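Local coordinates for protein serine proteinase inhibitor 1 (Myxoma virus, PDB 6BJ5) that acts as a virulence factor of myxoma virus, a serpin that inhibits serine endopeptidases and has immunosuppressive use in the clinic, at residues A[103-108]-A[114-119]; A[200-205]-A[237-242]; A[215-218]-A[222-225]. All coordinates share one frame; numbering follows the deposited sequence.

Contact 1: residues A[103-108]-A[114-119]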
ATOM      1  N   GLN A 103      -0.162  19.702  13.812  1.00 24.93           N
ATOM      2  CA  GLN A 103      -1.367  19.843  14.622  1.00 38.60           C
ATOM      3  C   GLN A 103      -1.013  19.497  16.061  1.00 46.61           C
ATOM      4  O   GLN A 103      -0.716  18.339  16.369  1.00 53.78           O
ATOM      5  CB  GLN A 103      -2.483  18.934  14.111  1.00 32.55           C
ATOM      6  CG  GLN A 103      -2.868  19.201  12.678  1.00 38.21           C
ATOM      7  CD  GLN A 103      -3.439  20.588  12.492  1.00 48.40           C
ATOM      8  OE1 GLN A 103      -4.354  20.993  13.215  1.00 59.77           O
ATOM      9  NE2 GLN A 103      -2.909  21.325  11.516  1.00 38.41           N
ATOM     10  N   ARG A 104      -1.058  20.488  16.946  1.00 55.80           N
ATOM     11  CA  ARG A 104      -0.776  20.224  18.350  1.00 52.27           C
ATOM     12  C   ARG A 104      -2.021  19.591  18.950  1.00 42.99           C
ATOM     13  O   ARG A 104      -3.149  19.999  18.654  1.00 42.80           O
ATOM     14  CB  ARG A 104      -0.398  21.497  19.111  1.00 45.44           C
ATOM     15  CG  ARG A 104       0.585  22.444  18.405  1.00 40.71           C
ATOM     16  CD  ARG A 104       1.920  21.873  17.985  1.00 35.13           C
ATOM     17  NE  ARG A 104       2.640  21.164  19.026  1.00 37.70           N
ATOM     18  CZ  ARG A 104       3.834  21.522  19.481  1.00 36.47           C
ATOM     19  NH1 ARG A 104       4.411  20.787  20.419  1.00 31.90           N
ATOM     20  NH2 ARG A 104       4.447  22.606  19.010  1.00 32.60           N
ATOM     21  N   VAL A 105      -1.813  18.576  19.781  1.00 38.60           N
ATOM     22  CA  VAL A 105      -2.859  17.647  20.189  1.00 34.46           C
ATOM     23  C   VAL A 105      -2.486  17.189  21.595  1.00 41.90           C
ATOM     24  O   VAL A 105      -1.347  17.357  22.031  1.00 49.25           O
ATOM     25  CB  VAL A 105      -2.931  16.466  19.174  1.00 41.92           C
ATOM     26  CG1 VAL A 105      -1.898  15.442  19.495  1.00 48.53           C
ATOM     27  CG2 VAL A 105      -4.295  15.834  19.070  1.00 43.34           C
ATOM     28  N   THR A 106      -3.454  16.662  22.342  1.00 45.97           N
ATOM     29  CA  THR A 106      -3.168  16.104  23.665  1.00 41.96           C
ATOM     30  C   THR A 106      -3.382  14.605  23.620  1.00 35.46           C
ATOM     31  O   THR A 106      -4.526  14.146  23.649  1.00 31.06           O
ATOM     32  CB  THR A 106      -4.057  16.704  24.752  1.00 41.25           C
ATOM     33  OG1 THR A 106      -3.907  18.127  24.777  1.00 50.57           O
ATOM     34  CG2 THR A 106      -3.651  16.136  26.106  1.00 32.60           C
ATOM     35  N   PHE A 107      -2.300  13.841  23.631  1.00 36.85           N
ATOM     36  CA  PHE A 107      -2.473  12.405  23.443  1.00 53.28           C
ATOM     37  C   PHE A 107      -2.945  11.638  24.675  1.00 67.91           C
ATOM     38  O   PHE A 107      -2.893  10.403  24.642  1.00 76.22           O
ATOM     39  CB  PHE A 107      -1.194  11.758  22.908  1.00 42.16           C
ATOM     40  CG  PHE A 107      -1.003  11.941  21.423  1.00 42.74           C
ATOM     41  CD1 PHE A 107      -1.814  11.231  20.533  1.00 31.90           C
ATOM     42  CD2 PHE A 107      -0.003  12.767  20.911  1.00 43.32           C
ATOM     43  CE1 PHE A 107      -1.668  11.369  19.177  1.00 31.22           C
ATOM     44  CE2 PHE A 107       0.163  12.900  19.534  1.00 37.81           C
ATOM     45  CZ  PHE A 107      -0.674  12.210  18.674  1.00 34.54           C
ATOM     46  N   ASN A 108      -3.411  12.290  25.739  1.00 77.94           N
ATOM     47  CA  ASN A 108      -3.976  11.547  26.863  1.00 82.92           C
ATOM     48  C   ASN A 108      -5.493  11.701  26.945  1.00 80.67           C
ATOM     49  O   ASN A 108      -6.188  10.727  27.258  1.00 88.78           O
ATOM     50  CB  ASN A 108      -3.308  11.990  28.180  1.00 91.21           C
ATOM     51  CG  ASN A 108      -3.830  11.240  29.426  1.00104.69           C
ATOM     52  OD1 ASN A 108      -4.863  10.571  29.404  1.00117.19           O
ATOM     53  ND2 ASN A 108      -3.045  11.287  30.495  1.00101.91           N
ATOM     54  N   ASP A 114     -11.244  11.827  18.486  1.00 71.71           N
ATOM     55  CA  ASP A 114     -12.283  12.627  17.852  1.00 82.12           C
ATOM     56  C   ASP A 114     -11.675  13.822  17.135  1.00 72.35           C
ATOM     57  O   ASP A 114     -12.008  14.087  15.977  1.00 71.36           O
ATOM     58  CB  ASP A 114     -13.324  13.060  18.890  1.00 87.31           C
ATOM     59  CG  ASP A 114     -13.994  11.872  19.570  1.00 86.20           C
ATOM     60  OD1 ASP A 114     -13.924  10.752  19.012  1.00 76.67           O
ATOM     61  OD2 ASP A 114     -14.589  12.060  20.657  1.00 88.43           O
ATOM     62  N   VAL A 115     -10.744  14.523  17.792  1.00 65.07           N
ATOM     63  CA  VAL A 115     -10.053  15.636  17.144  1.00 53.73           C
ATOM     64  C   VAL A 115      -9.407  15.178  15.848  1.00 51.33           C
ATOM     65  O   VAL A 115      -9.485  15.863  14.821  1.00 54.36           O
ATOM     66  CB  VAL A 115      -8.999  16.255  18.081  1.00 46.18           C
ATOM     67  CG1 VAL A 115      -8.391  17.484  17.420  1.00 46.19           C
ATOM     68  CG2 VAL A 115      -9.592  16.608  19.445  1.00 26.37           C
ATOM     69  N   ILE A 116      -8.771  14.007  15.869  1.00 48.61           N
ATOM     70  CA  ILE A 116      -7.938  13.624  14.736  1.00 49.09           C
ATOM     71  C   ILE A 116      -8.786  13.081  13.592  1.00 50.79           C
ATOM     72  O   ILE A 116      -8.563  13.424  12.424  1.00 61.13           O
ATOM     73  CB  ILE A 116      -6.846  12.636  15.190  1.00 42.53           C
ATOM     74  CG1 ILE A 116      -5.840  13.372  16.083  1.00 37.54           C
ATOM     75  CG2 ILE A 116      -6.131  12.039  13.983  1.00 34.03           C
ATOM     76  CD1 ILE A 116      -4.942  12.467  16.891  1.00 46.19           C
ATOM     77  N   ASN A 117      -9.785  12.257  13.897  1.00 57.21           N
ATOM     78  CA  ASN A 117     -10.725  11.846  12.859  1.00 59.59           C
ATOM     79  C   ASN A 117     -11.527  13.035  12.337  1.00 59.54           C
ATOM     80  O   ASN A 117     -11.675  13.212  11.119  1.00 64.70           O
ATOM     81  CB  ASN A 117     -11.634  10.748  13.398  1.00 62.66           C
ATOM     82  CG  ASN A 117     -10.936   9.402  13.451  1.00 69.26           C
ATOM     83  OD1 ASN A 117     -10.745   8.752  12.424  1.00 76.67           O
ATOM     84  ND2 ASN A 117     -10.513   8.998  14.646  1.00 70.56           N
ATOM     85  N   SER A 118     -12.032  13.882  13.243  1.00 58.36           N
ATOM     86  CA  SER A 118     -12.720  15.098  12.811  1.00 69.80           C
ATOM     87  C   SER A 118     -11.821  16.021  12.000  1.00 74.35           C
ATOM     88  O   SER A 118     -12.331  16.895  11.295  1.00 81.71           O
ATOM     89  CB  SER A 118     -13.285  15.852  14.018  1.00 78.84           C
ATOM     90  OG  SER A 118     -13.309  17.250  13.791  1.00 86.92           O
ATOM     91  N   TYR A 119     -10.502  15.853  12.081  1.00 71.59           N
ATOM     92  CA  TYR A 119      -9.583  16.658  11.289  1.00 62.78           C
ATOM     93  C   TYR A 119      -9.362  16.086   9.894  1.00 61.58           C
ATOM     94  O   TYR A 119      -9.256  16.851   8.931  1.00 57.84           O
ATOM     95  CB  TYR A 119      -8.236  16.795  12.012  1.00 66.10           C
ATOM     96  CG  TYR A 119      -7.188  17.599  11.257  1.00 52.03           C
ATOM     97  CD1 TYR A 119      -6.317  16.991  10.358  1.00 43.60           C
ATOM     98  CD2 TYR A 119      -7.069  18.965  11.454  1.00 47.49           C
ATOM     99  CE1 TYR A 119      -5.375  17.728   9.674  1.00 45.15           C
ATOM    100  CE2 TYR A 119      -6.132  19.705  10.783  1.00 40.21           C
ATOM    101  CZ  TYR A 119      -5.291  19.092   9.895  1.00 45.60           C
ATOM    102  OH  TYR A 119      -4.359  19.855   9.229  1.00 50.73           O
TER
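Q103, V105 and F107 meet I116 and Y119 where helix 112-120, which corresponds by its place in the chain to serpin helix F, packs on one face of the large central sheet (sheet A), near its edge strand 103-105. This strand is parallel to its neighbour 73-81, and a connection of six residues, 106-111, leads from it into the helix. V105 and V115 mark the closest backbone approach, with CA atoms 8.1 Å apart.

At one end Q103 lies over Y119. The tyrosine ring stands out from the helix with CG anti to the backbone N (chi1 179°), and the glutamine chain, bent at chi2, lays its CG over one face, 4.1 Å from the Y119 ring centroid: a CH-pi contact. Beyond CG the amide hangs past the CE2-CZ rim, NE2 near the hydroxyl and OE1 near CE2, its plane inclined 31° to that of the ring, with Q103 CD 3.3 Å from Y119 CE2. Q103 NE2 and Y119 OH come within 3.1 Å, but the angle is too poor for a hydrogen bond. NE2 gives its hydrogen bond to S101 O, and OH is bonded to E77 OE1 of strand 73-81.

At the other end the contact is purely apolar. I116 reaches out through CD1, which lies 4.1 Å from both V105 CG2 and F107 CE1, crossing both side chains at about a right angle. V105 CG1 in turn sits over a face of the F107 ring, offset toward its rim, while F79 of strand 73-81 also touches F107 and I116.

Cohesion here therefore comes from dispersion and from a methylene laid over an aromatic face, while Q103 NE2 and Y119 OH find their hydrogen-bond partners outside the two segments.

Contact 2: residues A[200-205]-A[237-242]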
ATOM      1  N   VAL A 200       1.945 -11.682 -16.885  1.00 23.80           N
ATOM      2  CA  VAL A 200       1.655 -10.358 -16.351  1.00 24.61           C
ATOM      3  C   VAL A 200       0.776  -9.658 -17.372  1.00 26.24           C
ATOM      4  O   VAL A 200       1.043  -9.726 -18.577  1.00 34.66           O
ATOM      5  CB  VAL A 200       2.936  -9.545 -16.064  1.00 22.63           C
ATOM      6  CG1 VAL A 200       2.599  -8.178 -15.495  1.00 23.69           C
ATOM      7  CG2 VAL A 200       3.845 -10.296 -15.114  1.00 14.93           C
ATOM      8  N   THR A 201      -0.286  -9.014 -16.901  1.00 23.33           N
ATOM      9  CA  THR A 201      -1.284  -8.433 -17.781  1.00 27.72           C
ATOM     10  C   THR A 201      -1.685  -7.073 -17.231  1.00 30.03           C
ATOM     11  O   THR A 201      -1.948  -6.943 -16.035  1.00 31.37           O
ATOM     12  CB  THR A 201      -2.507  -9.366 -17.876  1.00 30.47           C
ATOM     13  OG1 THR A 201      -2.089 -10.663 -18.337  1.00 26.07           O
ATOM     14  CG2 THR A 201      -3.574  -8.787 -18.802  1.00 20.49           C
ATOM     15  N   GLU A 202      -1.789  -6.075 -18.107  1.00 32.31           N
ATOM     16  CA  GLU A 202      -2.054  -4.709 -17.678  1.00 22.86           C
ATOM     17  C   GLU A 202      -3.506  -4.356 -17.940  1.00 27.16           C
ATOM     18  O   GLU A 202      -3.935  -4.235 -19.089  1.00 40.27           O
ATOM     19  CB  GLU A 202      -1.116  -3.716 -18.373  1.00 24.13           C
ATOM     20  CG  GLU A 202      -1.291  -2.336 -17.783  1.00 28.17           C
ATOM     21  CD  GLU A 202      -0.244  -1.346 -18.190  1.00 39.84           C
ATOM     22  OE1 GLU A 202       0.959  -1.636 -18.004  1.00 38.64           O
ATOM     23  OE2 GLU A 202      -0.629  -0.244 -18.611  1.00 55.95           O
ATOM     24  N   LEU A 203      -4.241  -4.137 -16.871  1.00 34.99           N
ATOM     25  CA  LEU A 203      -5.617  -3.684 -16.932  1.00 33.89           C
ATOM     26  C   LEU A 203      -5.638  -2.188 -16.693  1.00 38.19           C
ATOM     27  O   LEU A 203      -5.442  -1.749 -15.554  1.00 49.74           O
ATOM     28  CB  LEU A 203      -6.454  -4.404 -15.877  1.00 35.36           C
ATOM     29  CG  LEU A 203      -6.383  -5.925 -15.884  1.00 41.24           C
ATOM     30  CD1 LEU A 203      -6.910  -6.443 -14.565  1.00 42.51           C
ATOM     31  CD2 LEU A 203      -7.239  -6.455 -17.010  1.00 41.60           C
ATOM     32  N   PRO A 204      -5.799  -1.362 -17.716  1.00 48.56           N
ATOM     33  CA  PRO A 204      -5.805   0.085 -17.485  1.00 45.49           C
ATOM     34  C   PRO A 204      -7.112   0.595 -16.900  1.00 43.29           C
ATOM     35  O   PRO A 204      -8.203   0.139 -17.247  1.00 45.71           O
ATOM     36  CB  PRO A 204      -5.582   0.658 -18.888  1.00 37.41           C
ATOM     37  CG  PRO A 204      -6.106  -0.385 -19.810  1.00 25.49           C
ATOM     38  CD  PRO A 204      -5.772  -1.697 -19.154  1.00 37.78           C
ATOM     39  N   TYR A 205      -6.988   1.613 -16.047  1.00 47.52           N
ATOM     40  CA  TYR A 205      -8.152   2.296 -15.501  1.00 46.58           C
ATOM     41  C   TYR A 205      -8.552   3.404 -16.455  1.00 39.57           C
ATOM     42  O   TYR A 205      -7.828   3.722 -17.396  1.00 36.42           O
ATOM     43  CB  TYR A 205      -7.869   2.873 -14.112  1.00 45.05           C
ATOM     44  CG  TYR A 205      -7.674   1.815 -13.066  1.00 42.10           C
ATOM     45  CD1 TYR A 205      -8.749   1.096 -12.571  1.00 34.97           C
ATOM     46  CD2 TYR A 205      -6.397   1.502 -12.613  1.00 33.45           C
ATOM     47  CE1 TYR A 205      -8.553   0.107 -11.643  1.00 35.75           C
ATOM     48  CE2 TYR A 205      -6.192   0.529 -11.689  1.00 22.79           C
ATOM     49  CZ  TYR A 205      -7.271  -0.174 -11.211  1.00 35.04           C
ATOM     50  OH  TYR A 205      -7.063  -1.163 -10.286  1.00 43.01           O
ATOM     51  N   ARG A 237       8.331  -3.382 -20.015  1.00 42.95           N
ATOM     52  CA  ARG A 237       8.976  -3.307 -21.318  1.00 54.40           C
ATOM     53  C   ARG A 237       8.630  -4.525 -22.161  1.00 52.63           C
ATOM     54  O   ARG A 237       8.429  -4.408 -23.372  1.00 43.88           O
ATOM     55  CB  ARG A 237      10.500  -3.177 -21.186  1.00 64.70           C
ATOM     56  CG  ARG A 237      11.004  -1.908 -20.491  1.00 72.21           C
ATOM     57  CD  ARG A 237      12.540  -1.795 -20.464  1.00 66.05           C
ATOM     58  NE  ARG A 237      13.208  -3.042 -20.111  1.00 68.26           N
ATOM     59  CZ  ARG A 237      13.849  -3.252 -18.964  1.00 61.49           C
ATOM     60  NH1 ARG A 237      13.892  -2.302 -18.037  1.00 61.86           N
ATOM     61  NH2 ARG A 237      14.428  -4.425 -18.738  1.00 45.52           N
ATOM     62  N   ASN A 238       8.557  -5.700 -21.545  1.00 56.84           N
ATOM     63  CA  ASN A 238       8.417  -6.946 -22.285  1.00 58.94           C
ATOM     64  C   ASN A 238       6.981  -7.438 -22.446  1.00 68.51           C
ATOM     65  O   ASN A 238       6.776  -8.476 -23.085  1.00 69.12           O
ATOM     66  CB  ASN A 238       9.270  -8.041 -21.649  1.00 59.43           C
ATOM     67  CG  ASN A 238      10.742  -7.850 -21.920  1.00 61.21           C
ATOM     68  OD1 ASN A 238      11.240  -6.724 -21.974  1.00 61.15           O
ATOM     69  ND2 ASN A 238      11.437  -8.956 -22.165  1.00 63.92           N
ATOM     70  N   MET A 239       5.986  -6.760 -21.880  1.00 73.54           N
ATOM     71  CA  MET A 239       4.608  -7.118 -22.189  1.00 64.96           C
ATOM     72  C   MET A 239       4.272  -6.577 -23.567  1.00 62.95           C
ATOM     73  O   MET A 239       4.681  -5.472 -23.928  1.00 64.20           O
ATOM     74  CB  MET A 239       3.617  -6.571 -21.160  1.00 51.49           C
ATOM     75  CG  MET A 239       3.753  -7.145 -19.765  1.00 46.68           C
ATOM     76  SD  MET A 239       2.496  -6.446 -18.682  1.00 58.34           S
ATOM     77  CE  MET A 239       2.904  -4.701 -18.686  1.00 57.29           C
ATOM     78  N   ARG A 240       3.547  -7.377 -24.345  1.00 64.00           N
ATOM     79  CA  ARG A 240       3.193  -7.040 -25.716  1.00 63.60           C
ATOM     80  C   ARG A 240       1.682  -7.099 -25.864  1.00 59.74           C
ATOM     81  O   ARG A 240       1.036  -7.984 -25.293  1.00 68.03           O
ATOM     82  CB  ARG A 240       3.864  -8.004 -26.711  1.00 62.88           C
ATOM     83  CG  ARG A 240       5.287  -8.385 -26.341  1.00 66.81           C
ATOM     84  CD  ARG A 240       6.293  -7.866 -27.357  1.00 79.77           C
ATOM     85  NE  ARG A 240       6.193  -6.424 -27.589  1.00 89.07           N
ATOM     86  CZ  ARG A 240       6.805  -5.498 -26.858  1.00 90.51           C
ATOM     87  NH1 ARG A 240       7.559  -5.854 -25.829  1.00 97.61           N
ATOM     88  NH2 ARG A 240       6.657  -4.215 -27.157  1.00 88.00           N
ATOM     89  N   LYS A 241       1.122  -6.156 -26.621  1.00 39.68           N
ATOM     90  CA  LYS A 241      -0.313  -6.157 -26.838  1.00 45.61           C
ATOM     91  C   LYS A 241      -0.753  -7.466 -27.521  1.00 61.92           C
ATOM     92  O   LYS A 241       0.053  -8.191 -28.116  1.00 56.81           O
ATOM     93  CB  LYS A 241      -0.720  -4.923 -27.638  1.00 44.68           C
ATOM     94  CG  LYS A 241      -2.220  -4.717 -27.674  1.00 46.78           C
ATOM     95  CD  LYS A 241      -2.675  -3.494 -28.460  1.00 58.43           C
ATOM     96  CE  LYS A 241      -2.883  -2.275 -27.581  1.00 65.52           C
ATOM     97  NZ  LYS A 241      -3.519  -1.161 -28.354  1.00 73.86           N
ATOM     98  N   ASP A 242      -2.047  -7.782 -27.392  1.00 70.88           N
ATOM     99  CA  ASP A 242      -2.623  -9.090 -27.723  1.00 67.48           C
ATOM    100  C   ASP A 242      -4.106  -9.055 -27.344  1.00 62.97           C
ATOM    101  O   ASP A 242      -4.506  -8.317 -26.444  1.00 68.67           O
ATOM    102  CB  ASP A 242      -1.877 -10.198 -26.957  1.00 74.76           C
ATOM    103  CG  ASP A 242      -2.370 -11.599 -27.273  1.00 95.60           C
ATOM    104  OD1 ASP A 242      -1.513 -12.491 -27.403  1.00103.73           O
ATOM    105  OD2 ASP A 242      -3.591 -11.834 -27.362  1.00108.23           O
TER
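M239 reaches V200 and E202 by a chain that starts with CG anti to its carbonyl carbon, runs straight on to the sulfur, and then bends at chi3 (-62°) to turn the methyl along the strand. Strand alternation puts V200 and E202 on the methionine's side of strand 198-204, with T201 between them pointing away; CG1 of V200, anti to its backbone N, then meets the sulfur.

The sulfur does most of the touching. M239 SD lies 3.6 Å from V200 CG1 and 3.6 Å from V200 O, close to the methyl and the carbonyl oxygen of one residue, and the two side chains cross at about a right angle. Its terminal methyl goes on to E202, where M239 CE stands 3.7 Å from OE1 and 4.2 Å from CB. No hydrogen bond joins the segments, so the attachment is van der Waals contact centred on one buried, unbranched side chain. Both carboxylate oxygens have partners on the second chain: OE1 of E202 is hydrogen-bonded to Y21 OH of that chain, and OE2 forms a salt bridge with its K23.

Behind the methionine the chain leaves helix 229-238, M239 being the first residue without helical backbone angles. R240 folds back over this exit, its NH1 giving a 3.0 Å hydrogen bond to R237 O that meets a lone pair in the carbonyl plane. K187 also touches M239, and F191 of strand 188-191 lies against V200.

The contact packs the C-terminal exit of a helix against a strand of the serpin fold: strand 198-204 is the middle of the three strands this chain gives to the sheet corresponding to serpin sheet B, and helix 229-238 occupies the place of helix H.

Contact 3: residues A[215-218]-A[222-225]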
ATOM      1  N   VAL A 215      -0.604 -10.545 -12.108  1.00  9.22           N
ATOM      2  CA  VAL A 215       0.492 -11.500 -12.159  1.00 16.19           C
ATOM      3  C   VAL A 215      -0.070 -12.860 -11.767  1.00 28.32           C
ATOM      4  O   VAL A 215      -0.479 -13.043 -10.612  1.00 25.93           O
ATOM      5  CB  VAL A 215       1.623 -11.077 -11.202  1.00 29.65           C
ATOM      6  CG1 VAL A 215       2.823 -12.046 -11.256  1.00 22.73           C
ATOM      7  CG2 VAL A 215       2.068  -9.638 -11.500  1.00 32.13           C
ATOM      8  N   VAL A 216      -0.087 -13.812 -12.697  1.00 37.61           N
ATOM      9  CA  VAL A 216      -0.656 -15.137 -12.431  1.00 34.35           C
ATOM     10  C   VAL A 216       0.472 -16.158 -12.514  1.00 32.80           C
ATOM     11  O   VAL A 216       0.901 -16.509 -13.625  1.00 35.72           O
ATOM     12  CB  VAL A 216      -1.787 -15.491 -13.406  1.00 33.66           C
ATOM     13  CG1 VAL A 216      -2.320 -16.883 -13.063  1.00 27.37           C
ATOM     14  CG2 VAL A 216      -2.909 -14.438 -13.417  1.00 26.82           C
ATOM     15  N   PRO A 217       0.973 -16.695 -11.384  1.00 29.66           N
ATOM     16  CA  PRO A 217       2.147 -17.572 -11.443  1.00 39.93           C
ATOM     17  C   PRO A 217       1.854 -19.018 -11.108  1.00 49.40           C
ATOM     18  O   PRO A 217       0.785 -19.347 -10.584  1.00 60.82           O
ATOM     19  CB  PRO A 217       3.061 -16.968 -10.374  1.00 35.89           C
ATOM     20  CG  PRO A 217       2.069 -16.635  -9.270  1.00 23.69           C
ATOM     21  CD  PRO A 217       0.748 -16.229 -10.003  1.00 32.99           C
ATOM     22  N   ASP A 218       2.813 -19.894 -11.394  1.00 55.43           N
ATOM     23  CA  ASP A 218       2.737 -21.265 -10.904  1.00 64.64           C
ATOM     24  C   ASP A 218       3.179 -21.388  -9.449  1.00 60.62           C
ATOM     25  O   ASP A 218       2.840 -22.383  -8.797  1.00 51.04           O
ATOM     26  CB  ASP A 218       3.598 -22.175 -11.784  1.00 73.73           C
ATOM     27  CG  ASP A 218       3.180 -22.143 -13.254  1.00 83.24           C
ATOM     28  OD1 ASP A 218       1.998 -21.838 -13.550  1.00 84.46           O
ATOM     29  OD2 ASP A 218       4.045 -22.412 -14.116  1.00 84.94           O
ATOM     30  N   GLU A 222       7.458 -17.527  -4.866  1.00 56.79           N
ATOM     31  CA  GLU A 222       8.663 -17.236  -5.628  1.00 51.18           C
ATOM     32  C   GLU A 222       8.593 -15.851  -6.266  1.00 52.65           C
ATOM     33  O   GLU A 222       9.600 -15.134  -6.309  1.00 54.47           O
ATOM     34  CB  GLU A 222       8.904 -18.336  -6.657  1.00 48.70           C
ATOM     35  CG  GLU A 222      10.391 -18.596  -6.895  1.00 62.06           C
ATOM     36  CD  GLU A 222      11.113 -19.135  -5.640  1.00 72.85           C
ATOM     37  OE1 GLU A 222      10.442 -19.648  -4.716  1.00 68.78           O
ATOM     38  OE2 GLU A 222      12.362 -19.040  -5.572  1.00 80.45           O
ATOM     39  N   ILE A 223       7.427 -15.466  -6.795  1.00 46.82           N
ATOM     40  CA  ILE A 223       7.269 -14.110  -7.327  1.00 43.34           C
ATOM     41  C   ILE A 223       7.474 -13.072  -6.231  1.00 47.38           C
ATOM     42  O   ILE A 223       8.065 -12.011  -6.458  1.00 46.97           O
ATOM     43  CB  ILE A 223       5.893 -13.938  -7.981  1.00 40.33           C
ATOM     44  CG1 ILE A 223       5.761 -14.868  -9.173  1.00 34.52           C
ATOM     45  CG2 ILE A 223       5.709 -12.496  -8.414  1.00 43.64           C
ATOM     46  CD1 ILE A 223       6.791 -14.600 -10.201  1.00 28.31           C
ATOM     47  N   VAL A 224       6.946 -13.339  -5.041  1.00 44.62           N
ATOM     48  CA  VAL A 224       7.071 -12.382  -3.948  1.00 39.93           C
ATOM     49  C   VAL A 224       8.544 -12.150  -3.620  1.00 47.69           C
ATOM     50  O   VAL A 224       9.005 -11.008  -3.503  1.00 44.46           O
ATOM     51  CB  VAL A 224       6.271 -12.863  -2.729  1.00 30.47           C
ATOM     52  CG1 VAL A 224       6.673 -12.098  -1.487  1.00 29.15           C
ATOM     53  CG2 VAL A 224       4.785 -12.702  -2.994  1.00 36.51           C
ATOM     54  N   ARG A 225       9.307 -13.233  -3.484  1.00 51.49           N
ATOM     55  CA  ARG A 225      10.708 -13.108  -3.104  1.00 43.51           C
ATOM     56  C   ARG A 225      11.569 -12.443  -4.173  1.00 43.07           C
ATOM     57  O   ARG A 225      12.692 -12.044  -3.863  1.00 50.87           O
ATOM     58  CB  ARG A 225      11.260 -14.476  -2.722  1.00 31.47           C
ATOM     59  CG  ARG A 225      10.785 -14.900  -1.338  1.00 35.45           C
ATOM     60  CD  ARG A 225      11.367 -16.221  -0.916  1.00 42.66           C
ATOM     61  NE  ARG A 225      10.815 -17.296  -1.730  1.00 52.91           N
ATOM     62  CZ  ARG A 225       9.651 -17.889  -1.476  1.00 65.73           C
ATOM     63  NH1 ARG A 225       8.921 -17.509  -0.429  1.00 68.48           N
ATOM     64  NH2 ARG A 225       9.211 -18.853  -2.273  1.00 68.59           N
TER
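Strand 210-217 runs out at P217, and after a short turn the chain enters helix 220-226; P217 and I223 are the residues of closest backbone approach, their CA atoms 7.4 Å apart. This is a beta-turn-alpha step of the serpin fold, the strand belonging to sheet B and the helix matching helix G in chain order. The alternation of an extended chain places V215 and P217 on the side of the helix, with V216 between them pointing away.

I223 is the one helix residue that makes the contact, and both of its branches are used. With CG1 anti to its carbonyl carbon (chi1 -63°), that arm is directed at the proline ring, where I223 CG1 comes to 3.6 Å from P217 CB and 4.1 Å from P217 CG. The other branch, CG2, lies anti to the backbone N and meets V215 CG1 at 4.1 Å. The isoleucine thus spans two strand positions, crossing both side chains at a slant. All three residues are buried and the packing is wholly apolar, so shape rather than polarity joins strand and helix here.

Y198 of the adjoining strand 198-204 touches both P217 and I223, and V200 touches V215. Beyond V215 the sheet continues into the second chain: V215 pairs antiparallel with one of its strands, and P15 and M17 of that chain pack on P217 and V215.

On the helix itself the E222 carboxylate turns to R225, three residues on. R225 NH2 gives a nearly straight salt-bridge hydrogen bond, 2.8 Å to E222 OE1 at 169°, in which OE1 lies in the guanidinium plane while the nitrogen stands above the carboxylate plane, 41° out of it.

Overall arrangement
Contacts 2 and 3 are neighbours, their centres 16 Å apart, and use adjacent strands of one antiparallel sheet, 198-204 and 210-217; V200 CG2 and V215 CG2 touch at 4.1 Å. Contact 3 is nested in the chain loop that contact 2 closes, and both lie near the second chain, which extends this sheet. Contact 1 stands apart on the opposite side of the chain's centre, about 44 Å from contact 2 and 42 Å from contact 3, centre to centre, at the edge of the large sheet. Strand 305-314 lies within that sheet, between 142-153 and 293-302, consistent with the inserted reactive loop of a cleaved serpin.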